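Local coordinates for halorhodopsin (Halobacterium salinarum, PDB 2JAF), which pumps chloride across the membrane of this archaeon, probably inward and driven by light that its bound retinal absorbs, at residues 71-76 and 241-246. The protein carries 2 engineered substitutions. Sequence-based numbering, arbitrary orientation.
Sequences LVSISS and AKYVFA. With PLM (palmitic acid), chain D; RET (retinal), chain G.
Ser73 on helix 58-82 rests its CB against the CD methylene of Lys242 on helix 227-255, 3.9 Å away, and meets the end of Tyr243 with its hydroxyl. Serine suits the spot because it is small enough to let the lysine chain pass close to the neighbouring helix, yet polar enough to hold the phenol. Ser73 OG, anti to the backbone N (chi1 -177°), reaches the edge of the Tyr243 ring near its plane and hydrogen-bonds Tyr243 OH at 2.7 Å. A phenylalanine in place of Tyr243 would probably leave the buried Ser73 hydroxyl without this mate and cost the polar tie between the helices. Lys242 runs extended until it bends at chi4 (65°), where NZ bonds covalently to retinal C15 at 1.3 Å, the Schiff-base linkage of microbial rhodopsins; helix 227-255 widens into a pi turn at 241-244, just where this lysine sits. Farther along helix 58-82, Ser76 OG hydrogen-bonds Thr111 OG1 on helix 106-127. Ser73 thus meets a nonpolar methylene with its CB and a phenol with its OG, one small residue serving both neighbours, and the buried hydroxyl pair ties the two helices together next to the lysine that carries retinal.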
loop_
_atom_site.group_PDB
_atom_site.type_symbol
_atom_site.label_atom_id
_atom_site.label_comp_id
_atom_site.label_asym_id
_atom_site.label_seq_id
_atom_site.Cartn_x
_atom_site.Cartn_y
_atom_site.Cartn_z
ATOM N N LEU A 71 -4.870 1.518 -17.431
ATOM C CA LEU A 71 -3.583 2.186 -17.235
ATOM C C LEU A 71 -2.670 1.285 -16.400
ATOM O O LEU A 71 -1.500 1.094 -16.734
ATOM C CB LEU A 71 -3.774 3.529 -16.533
ATOM C CG LEU A 71 -4.221 4.683 -17.434
ATOM C CD1 LEU A 71 -4.576 5.895 -16.587
ATOM C CD2 LEU A 71 -3.100 5.014 -18.413
ATOM N N VAL A 72 -3.213 0.730 -15.318
ATOM C CA VAL A 72 -2.437 -0.172 -14.463
ATOM C C VAL A 72 -2.121 -1.446 -15.248
ATOM O O VAL A 72 -1.030 -2.019 -15.131
ATOM C CB VAL A 72 -3.225 -0.553 -13.183
ATOM C CG1 VAL A 72 -2.400 -1.533 -12.322
ATOM C CG2 VAL A 72 -3.563 0.704 -12.392
ATOM N N SER A 73 -3.079 -1.887 -16.058
ATOM C CA SER A 73 -2.897 -3.091 -16.863
ATOM C C SER A 73 -1.715 -2.958 -17.827
ATOM O O SER A 73 -0.881 -3.856 -17.913
ATOM C CB SER A 73 -4.173 -3.394 -17.656
ATOM O OG SER A 73 -4.047 -4.603 -18.384
ATOM N N ILE A 74 -1.636 -1.842 -18.551
ATOM C CA ILE A 74 -0.530 -1.654 -19.489
ATOM C C ILE A 74 0.788 -1.712 -18.740
ATOM O O ILE A 74 1.761 -2.299 -19.219
ATOM C CB ILE A 74 -0.605 -0.300 -20.228
ATOM C CG1 ILE A 74 -1.868 -0.242 -21.081
ATOM C CG2 ILE A 74 0.627 -0.132 -21.114
ATOM C CD1 ILE A 74 -2.004 1.034 -21.885
ATOM N N SER A 75 0.817 -1.098 -17.561
ATOM C CA SER A 75 2.016 -1.091 -16.731
ATOM C C SER A 75 2.438 -2.522 -16.423
ATOM O O SER A 75 3.620 -2.857 -16.475
ATOM C CB SER A 75 1.749 -0.356 -15.417
ATOM O OG SER A 75 2.831 -0.518 -14.515
ATOM N N SER A 76 1.461 -3.364 -16.108
ATOM C CA SER A 76 1.740 -4.756 -15.780
ATOM C C SER A 76 2.386 -5.483 -16.956
ATOM O O SER A 76 3.415 -6.142 -16.803
ATOM C CB SER A 76 0.457 -5.483 -15.381
ATOM O OG SER A 76 0.734 -6.835 -15.051
ATOM N N ALA A 241 -12.310 -9.262 -17.660
ATOM C CA ALA A 241 -12.423 -8.745 -16.300
ATOM C C ALA A 241 -12.029 -7.280 -16.175
ATOM O O ALA A 241 -12.421 -6.609 -15.217
ATOM C CB ALA A 241 -11.594 -9.598 -15.339
ATOM N N LYS A 242 -11.245 -6.784 -17.126
ATOM C CA LYS A 242 -10.831 -5.381 -17.092
ATOM C C LYS A 242 -11.402 -4.500 -18.199
ATOM O O LYS A 242 -12.175 -3.576 -17.935
ATOM C CB LYS A 242 -9.304 -5.254 -17.150
ATOM C CG LYS A 242 -8.581 -5.619 -15.876
ATOM C CD LYS A 242 -7.083 -5.413 -16.066
ATOM C CE LYS A 242 -6.304 -5.550 -14.772
ATOM N NZ LYS A 242 -6.370 -6.895 -14.219
ATOM N N TYR A 243 -11.011 -4.777 -19.438
ATOM C CA TYR A 243 -11.443 -3.940 -20.547
ATOM C C TYR A 243 -12.938 -4.000 -20.828
ATOM O O TYR A 243 -13.593 -2.956 -20.851
ATOM C CB TYR A 243 -10.639 -4.268 -21.816
ATOM C CG TYR A 243 -9.151 -4.468 -21.574
ATOM C CD1 TYR A 243 -8.477 -3.748 -20.585
ATOM C CD2 TYR A 243 -8.435 -5.426 -22.293
ATOM C CE1 TYR A 243 -7.125 -3.990 -20.304
ATOM C CE2 TYR A 243 -7.088 -5.675 -22.026
ATOM C CZ TYR A 243 -6.443 -4.960 -21.027
ATOM O OH TYR A 243 -5.139 -5.262 -20.710
ATOM N N VAL A 244 -13.480 -5.199 -21.037
ATOM C CA VAL A 244 -14.908 -5.328 -21.315
ATOM C C VAL A 244 -15.704 -4.879 -20.099
ATOM O O VAL A 244 -16.688 -4.143 -20.226
ATOM C CB VAL A 244 -15.289 -6.790 -21.705
ATOM C CG1 VAL A 244 -16.809 -6.935 -21.811
ATOM C CG2 VAL A 244 -14.664 -7.142 -23.049
ATOM N N PHE A 245 -15.260 -5.294 -18.915
ATOM C CA PHE A 245 -15.925 -4.918 -17.675
ATOM C C PHE A 245 -16.008 -3.400 -17.555
ATOM O O PHE A 245 -17.073 -2.847 -17.257
ATOM C CB PHE A 245 -15.160 -5.495 -16.475
ATOM C CG PHE A 245 -15.638 -4.987 -15.143
ATOM C CD1 PHE A 245 -15.135 -3.802 -14.612
ATOM C CD2 PHE A 245 -16.593 -5.690 -14.420
ATOM C CE1 PHE A 245 -15.579 -3.325 -13.376
ATOM C CE2 PHE A 245 -17.041 -5.222 -13.186
ATOM C CZ PHE A 245 -16.533 -4.039 -12.665
ATOM N N ALA A 246 -14.880 -2.730 -17.784
ATOM C CA ALA A 246 -14.820 -1.269 -17.693
ATOM C C ALA A 246 -15.709 -0.615 -18.743
ATOM O O ALA A 246 -16.341 0.409 -18.476
ATOM C CB ALA A 246 -13.379 -0.789 -17.857
HETATM C C1 PLM D . 4.622 -2.797 -12.641
HETATM O O1 PLM D . 5.728 -2.684 -13.197
HETATM O O2 PLM D . 3.548 -2.747 -13.281
HETATM C C2 PLM D . 4.617 -3.006 -11.137
HETATM C C3 PLM D . 3.691 -2.095 -10.337
HETATM C C4 PLM D . 3.814 -2.480 -8.870
HETATM C C5 PLM D . 2.914 -1.599 -8.031
HETATM C C6 PLM D . 1.957 -2.389 -7.171
HETATM C C7 PLM D . 1.362 -1.384 -6.207
HETATM C C8 PLM D . 0.370 -2.017 -5.260
HETATM C C9 PLM D . -0.202 -0.942 -4.352
HETATM C CA PLM D . -1.184 -1.533 -3.358
HETATM C CB PLM D . -2.151 -0.606 -2.635
HETATM C CC PLM D . -3.149 0.165 -3.484
HETATM C CD PLM D . -4.041 0.972 -2.560
HETATM C CE PLM D . -5.082 1.761 -3.355
HETATM C CF PLM D . -5.789 2.716 -2.403
HETATM C CG PLM D . -6.846 3.521 -3.142
HETATM C C1 RET G . -4.577 -16.300 -7.210
HETATM C C2 RET G . -3.900 -17.593 -6.551
HETATM C C3 RET G . -4.263 -17.886 -5.075
HETATM C C4 RET G . -5.839 -18.092 -4.912
HETATM C C5 RET G . -6.727 -16.954 -5.557
HETATM C C6 RET G . -6.146 -16.064 -6.688
HETATM C C7 RET G . -6.998 -14.933 -7.189
HETATM C C8 RET G . -6.757 -13.915 -8.059
HETATM C C9 RET G . -7.765 -13.050 -8.612
HETATM C C10 RET G . -7.193 -12.202 -9.564
HETATM C C11 RET G . -7.900 -11.272 -10.295
HETATM C C12 RET G . -7.240 -10.512 -11.273
HETATM C C13 RET G . -7.886 -9.455 -12.036
HETATM C C14 RET G . -6.986 -8.797 -12.925
HETATM C C15 RET G . -7.254 -7.637 -13.611
HETATM C C16 RET G . -3.636 -15.119 -6.774
HETATM C C17 RET G . -4.491 -16.534 -8.806
HETATM C C18 RET G . -8.139 -16.834 -5.005
HETATM C C19 RET G . -9.348 -13.223 -8.264
HETATM C C20 RET G . -9.386 -9.132 -11.908
#